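Local atomic coordinates of transcriptional regulator (PDB entry 1Z4E), a protein that has the GNAT acetyltransferase fold and probably transfers acyl groups to an unidentified substrate, although it is named a transcriptional regulator. Residues A[20-25]-A[67-72]; A[53-58]-A[71-76]. All coordinates share one frame; numbering follows the deposited sequence.

Contact 1: A[20-25]-A[67-72]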
loop_
_atom_site.group_PDB
_atom_site.type_symbol
_atom_site.label_atom_id
_atom_site.label_comp_id
_atom_site.label_asym_id
_atom_site.label_seq_id
_atom_site.Cartn_x
_atom_site.Cartn_y
_atom_site.Cartn_z
ATOM N N HIS A 20 14.965 -14.012 -10.221
ATOM C CA HIS A 20 14.889 -14.436 -11.615
ATOM C C HIS A 20 13.454 -14.248 -12.147
ATOM O O HIS A 20 13.259 -13.756 -13.263
ATOM C CB HIS A 20 15.312 -15.901 -11.753
ATOM C CG HIS A 20 15.472 -16.349 -13.174
ATOM N ND1 HIS A 20 16.428 -15.822 -14.016
ATOM C CD2 HIS A 20 14.783 -17.254 -13.908
ATOM C CE1 HIS A 20 16.320 -16.383 -15.208
ATOM N NE2 HIS A 20 15.329 -17.255 -15.170
ATOM N N MET A 21 12.459 -14.622 -11.343
ATOM C CA MET A 21 11.053 -14.490 -11.737
ATOM C C MET A 21 10.718 -13.013 -11.950
ATOM O O MET A 21 10.047 -12.649 -12.920
ATOM C CB MET A 21 10.136 -15.108 -10.663
ATOM C CG MET A 21 8.666 -15.318 -11.100
ATOM S SD MET A 21 7.653 -16.318 -9.941
ATOM C CE MET A 21 8.471 -17.885 -10.033
ATOM N N LEU A 22 11.192 -12.155 -11.053
ATOM C CA LEU A 22 10.940 -10.721 -11.178
ATOM C C LEU A 22 11.534 -10.158 -12.471
ATOM O O LEU A 22 10.872 -9.412 -13.197
ATOM C CB LEU A 22 11.527 -9.963 -9.984
ATOM C CG LEU A 22 10.866 -10.181 -8.620
ATOM C CD1 LEU A 22 11.643 -9.417 -7.543
ATOM C CD2 LEU A 22 9.416 -9.713 -8.674
ATOM N N ALA A 23 12.777 -10.532 -12.759
ATOM C CA ALA A 23 13.474 -10.049 -13.948
ATOM C C ALA A 23 12.898 -10.610 -15.242
ATOM O O ALA A 23 13.038 -10.002 -16.303
ATOM C CB ALA A 23 14.956 -10.391 -13.857
ATOM N N ASP A 24 12.255 -11.769 -15.149
ATOM C CA ASP A 24 11.663 -12.417 -16.313
ATOM C C ASP A 24 10.291 -11.848 -16.677
ATOM O O ASP A 24 9.772 -12.110 -17.766
ATOM C CB ASP A 24 11.531 -13.917 -16.065
ATOM C CG ASP A 24 12.155 -14.744 -17.170
ATOM O OD1 ASP A 24 13.398 -14.684 -17.327
ATOM O OD2 ASP A 24 11.403 -15.444 -17.883
ATOM N N ASP A 25 9.706 -11.078 -15.765
ATOM C CA ASP A 25 8.397 -10.476 -16.003
ATOM C C ASP A 25 8.432 -9.507 -17.185
ATOM O O ASP A 25 9.401 -8.762 -17.368
ATOM C CB ASP A 25 7.924 -9.732 -14.753
ATOM C CG ASP A 25 6.561 -9.101 -14.938
ATOM O OD1 ASP A 25 5.566 -9.852 -14.996
ATOM O OD2 ASP A 25 6.489 -7.858 -15.043
ATOM N N VAL A 67 7.246 -21.610 -8.148
ATOM C CA VAL A 67 6.396 -21.362 -9.301
ATOM C C VAL A 67 5.513 -20.131 -9.170
ATOM O O VAL A 67 4.732 -19.826 -10.072
ATOM C CB VAL A 67 5.527 -22.598 -9.609
ATOM C CG1 VAL A 67 6.434 -23.777 -9.895
ATOM C CG2 VAL A 67 4.605 -22.915 -8.436
ATOM N N GLY A 68 5.648 -19.422 -8.053
ATOM C CA GLY A 68 4.851 -18.229 -7.844
ATOM C C GLY A 68 5.316 -17.471 -6.619
ATOM O O GLY A 68 5.910 -18.050 -5.713
ATOM N N MET A 69 5.047 -16.171 -6.586
ATOM C CA MET A 69 5.458 -15.348 -5.456
ATOM C C MET A 69 4.603 -14.092 -5.347
ATOM O O MET A 69 3.935 -13.692 -6.300
ATOM C CB MET A 69 6.933 -14.922 -5.625
ATOM C CG MET A 69 7.173 -13.966 -6.810
ATOM S SD MET A 69 8.928 -13.534 -7.189
ATOM C CE MET A 69 9.235 -12.327 -5.924
ATOM N N LEU A 70 4.635 -13.478 -4.170
ATOM C CA LEU A 70 3.948 -12.218 -3.933
ATOM C C LEU A 70 4.445 -11.686 -2.603
ATOM O O LEU A 70 5.036 -12.424 -1.804
ATOM C CB LEU A 70 2.419 -12.392 -3.888
ATOM C CG LEU A 70 1.755 -13.198 -2.759
ATOM C CD1 LEU A 70 1.873 -12.459 -1.426
ATOM C CD2 LEU A 70 0.292 -13.407 -3.091
ATOM N N GLN A 71 4.237 -10.398 -2.376
ATOM C CA GLN A 71 4.607 -9.802 -1.105
ATOM C C GLN A 71 3.298 -9.303 -0.527
ATOM O O GLN A 71 2.416 -8.863 -1.268
ATOM C CB GLN A 71 5.575 -8.631 -1.283
ATOM C CG GLN A 71 6.147 -8.140 0.055
ATOM C CD GLN A 71 7.185 -7.038 -0.098
ATOM O OE1 GLN A 71 7.873 -6.956 -1.114
ATOM N NE2 GLN A 71 7.321 -6.202 0.925
ATOM N N VAL A 72 3.148 -9.401 0.786
ATOM C CA VAL A 72 1.935 -8.926 1.425
ATOM C C VAL A 72 2.340 -8.159 2.679
ATOM O O VAL A 72 3.234 -8.586 3.424
ATOM C CB VAL A 72 0.981 -10.098 1.760
ATOM C CG1 VAL A 72 1.632 -11.041 2.764
ATOM C CG2 VAL A 72 -0.347 -9.557 2.295
#

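Contact 2: A[53-58]-A[71-76]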
loop_
_atom_site.group_PDB
_atom_site.type_symbol
_atom_site.label_atom_id
_atom_site.label_comp_id
_atom_site.label_asym_id
_atom_site.label_seq_id
_atom_site.Cartn_x
_atom_site.Cartn_y
_atom_site.Cartn_z
ATOM N N LYS A 53 7.644 -8.634 10.966
ATOM C CA LYS A 53 6.627 -9.690 10.946
ATOM C C LYS A 53 5.352 -9.352 10.160
ATOM O O LYS A 53 4.604 -10.252 9.775
ATOM C CB LYS A 53 6.244 -10.093 12.375
ATOM C CG LYS A 53 7.334 -10.845 13.126
ATOM C CD LYS A 53 6.879 -11.270 14.524
ATOM C CE LYS A 53 5.838 -12.390 14.486
ATOM N NZ LYS A 53 6.385 -13.676 13.946
ATOM N N ASN A 54 5.110 -8.067 9.921
ATOM C CA ASN A 54 3.920 -7.626 9.188
ATOM C C ASN A 54 4.200 -7.349 7.715
ATOM O O ASN A 54 3.375 -6.747 7.017
ATOM C CB ASN A 54 3.337 -6.371 9.843
ATOM C CG ASN A 54 2.702 -6.658 11.189
ATOM O OD1 ASN A 54 2.750 -5.829 12.095
ATOM N ND2 ASN A 54 2.093 -7.828 11.322
ATOM N N ASN A 55 5.371 -7.778 7.251
ATOM C CA ASN A 55 5.764 -7.610 5.854
ATOM C C ASN A 55 6.294 -8.983 5.456
ATOM O O ASN A 55 7.285 -9.447 6.014
ATOM C CB ASN A 55 6.861 -6.546 5.744
ATOM C CG ASN A 55 6.983 -5.981 4.351
ATOM O OD1 ASN A 55 6.118 -6.207 3.500
ATOM N ND2 ASN A 55 8.049 -5.224 4.110
ATOM N N GLU A 56 5.639 -9.644 4.504
ATOM C CA GLU A 56 6.061 -10.986 4.132
ATOM C C GLU A 56 6.183 -11.284 2.649
ATOM O O GLU A 56 5.464 -10.728 1.813
ATOM C CB GLU A 56 5.091 -12.009 4.728
ATOM C CG GLU A 56 4.721 -11.752 6.181
ATOM C CD GLU A 56 3.689 -12.726 6.696
ATOM O OE1 GLU A 56 2.791 -13.107 5.915
ATOM O OE2 GLU A 56 3.767 -13.101 7.885
ATOM N N LEU A 57 7.108 -12.186 2.338
ATOM C CA LEU A 57 7.309 -12.651 0.976
ATOM C C LEU A 57 6.775 -14.074 1.017
ATOM O O LEU A 57 7.201 -14.890 1.846
ATOM C CB LEU A 57 8.794 -12.628 0.605
ATOM C CG LEU A 57 9.308 -11.236 0.239
ATOM C CD1 LEU A 57 10.834 -11.213 0.228
ATOM C CD2 LEU A 57 8.737 -10.845 -1.126
ATOM N N ILE A 58 5.827 -14.355 0.136
ATOM C CA ILE A 58 5.186 -15.663 0.067
ATOM C C ILE A 58 5.480 -16.330 -1.272
ATOM O O ILE A 58 5.395 -15.684 -2.315
ATOM C CB ILE A 58 3.654 -15.513 0.185
ATOM C CG1 ILE A 58 3.305 -14.661 1.414
ATOM C CG2 ILE A 58 2.996 -16.875 0.223
ATOM C CD1 ILE A 58 3.827 -15.219 2.737
ATOM N N GLN A 71 4.237 -10.398 -2.376
ATOM C CA GLN A 71 4.607 -9.802 -1.105
ATOM C C GLN A 71 3.298 -9.303 -0.527
ATOM O O GLN A 71 2.416 -8.863 -1.268
ATOM C CB GLN A 71 5.575 -8.631 -1.283
ATOM C CG GLN A 71 6.147 -8.140 0.055
ATOM C CD GLN A 71 7.185 -7.038 -0.098
ATOM O OE1 GLN A 71 7.873 -6.956 -1.114
ATOM N NE2 GLN A 71 7.321 -6.202 0.925
ATOM N N VAL A 72 3.148 -9.401 0.786
ATOM C CA VAL A 72 1.935 -8.926 1.425
ATOM C C VAL A 72 2.340 -8.159 2.679
ATOM O O VAL A 72 3.234 -8.586 3.424
ATOM C CB VAL A 72 0.981 -10.098 1.760
ATOM C CG1 VAL A 72 1.632 -11.041 2.764
ATOM C CG2 VAL A 72 -0.347 -9.557 2.295
ATOM N N THR A 73 1.709 -7.006 2.882
ATOM C CA THR A 73 1.997 -6.144 4.023
ATOM C C THR A 73 0.707 -5.854 4.791
ATOM O O THR A 73 -0.306 -5.467 4.197
ATOM C CB THR A 73 2.605 -4.807 3.559
ATOM O OG1 THR A 73 1.596 -4.031 2.901
ATOM C CG2 THR A 73 3.729 -5.046 2.577
ATOM N N PHE A 74 0.753 -6.048 6.107
ATOM C CA PHE A 74 -0.397 -5.827 6.981
ATOM C C PHE A 74 -0.128 -4.525 7.714
ATOM O O PHE A 74 0.867 -4.409 8.427
ATOM C CB PHE A 74 -0.517 -6.987 7.968
ATOM C CG PHE A 74 -0.498 -8.332 7.309
ATOM C CD1 PHE A 74 -1.588 -8.776 6.572
ATOM C CD2 PHE A 74 0.630 -9.145 7.397
ATOM C CE1 PHE A 74 -1.556 -10.015 5.923
ATOM C CE2 PHE A 74 0.675 -10.380 6.756
ATOM C CZ PHE A 74 -0.419 -10.817 6.017
ATOM N N THR A 75 -1.022 -3.557 7.550
ATOM C CA THR A 75 -0.826 -2.228 8.131
ATOM C C THR A 75 -2.075 -1.629 8.788
ATOM O O THR A 75 -3.183 -1.799 8.292
ATOM C CB THR A 75 -0.372 -1.249 7.010
ATOM O OG1 THR A 75 0.729 -1.828 6.299
ATOM C CG2 THR A 75 0.048 0.110 7.584
ATOM N N PRO A 76 -1.903 -0.927 9.924
ATOM C CA PRO A 76 -3.054 -0.311 10.596
ATOM C C PRO A 76 -3.313 1.071 9.997
ATOM O O PRO A 76 -2.378 1.761 9.592
ATOM C CB PRO A 76 -2.599 -0.221 12.050
ATOM C CG PRO A 76 -1.113 0.022 11.916
ATOM C CD PRO A 76 -0.725 -0.956 10.816
#

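Contact 1: A[20-25]-A[67-72]
Met21 and Met69 run antiparallel, flank against flank, where helix 15-24 packs on strand 65-76. Met21 SD lies 3.9 Å from Met69 CG, and Met69 SD in turn sits 4.0 Å from Met21 CB, so each thioether runs along the other's chain. A second apolar pairing falls one residue on: the Met69 chain, bent at chi3 (-78°), brings CE against the branch of Leu22, 3.8 Å from Leu22 CD2 and close to CG as well, with Leu22 roughly square to the Met69 chain.

The remaining touch is side chain on backbone. Met21 CE lies 3.8 Å from Gly68 N, against the peptide that joins Val67 to Gly68. This is the site of a classic beta bulge, in which Val67 and Gly68 both face Ala60 of strand 55-62. No hydrogen bond links the two segments; the contact is van der Waals packing, partly against a peptide group.

Helix segment 20-24 crosses strand segment 67-72 almost perpendicularly, at 89° with the axes 10.0 Å apart, and methionine chains span that distance. Arg92 of strand 84-93 adjoins both methionines, Leu70 points instead to helix 102-116, and Leu78 and Thr79 of the second subunit pack on Met69 and Leu22.

Contact 2: A[53-58]-A[71-76]
Glu56 and Val72 form an antiparallel hydrogen-bonded pair, each backbone group serving the other. Glu56 N donates a hydrogen bond to Val72 O at 2.8 Å, and Val72 N donates one to Glu56 O at 2.9 Å. Two residues along, Phe74 N is met by Asn54 O at 2.9 Å, while Thr73 CA makes a CA-H...O contact with the same oxygen. These bonds zip the open end of the beta hairpin 55-62/65-76, part of the central sheet of the GNAT fold.

On the face carrying Asn55, Leu57, Gln71 and Thr73, the Gln71 chain stands extended, CG anti to the backbone N (chi1 -171°), and leans toward the C-terminal end of its own strand, to the diagonally placed Asn55. Its NE2 donates to Asn55 OD1, 2.8 Å away, with the amide planes 44° apart; the exact place of that oxygen is less sure. Gln71 NE2 and Asn55 ND2 both also bond Pro76 O of the second subunit. A leucine in place of Gln71 would probably leave Asn55 OD1 without this donor and take one bond from that subunit's carbonyl.

On the other face, Glu56 OE1 lies at the edge of the Phe74 ring, 3.6 Å from CE2, the carboxylate turned 83° from the ring plane. Arg113 and Arg117 both form salt bridges with Glu56 OE2.

Overall arrangement
Contacts 1 and 2 follow one another along strand 65-76 and share Gln71 and Val72, with centres about 16 Å apart. Contact 1 packs a helix against one face of the sheet near the bulge, whereas contact 2 is made within the sheet. The backbone carries on from one to the other: Leu70 O lies 2.8 Å from Ile58 N, a probable hydrogen bond. Both contacts also reach the second subunit, contact 1 through packing and contact 2 through polar bonds to Pro76 as well. In GNAT relatives acyl-CoA usually binds where the strands equivalent to 84-93 and 119-127 splay apart; both contacts lie on the 55-62/65-76 side of the sheet, contact 1 bordering strand 84-93 through Arg92.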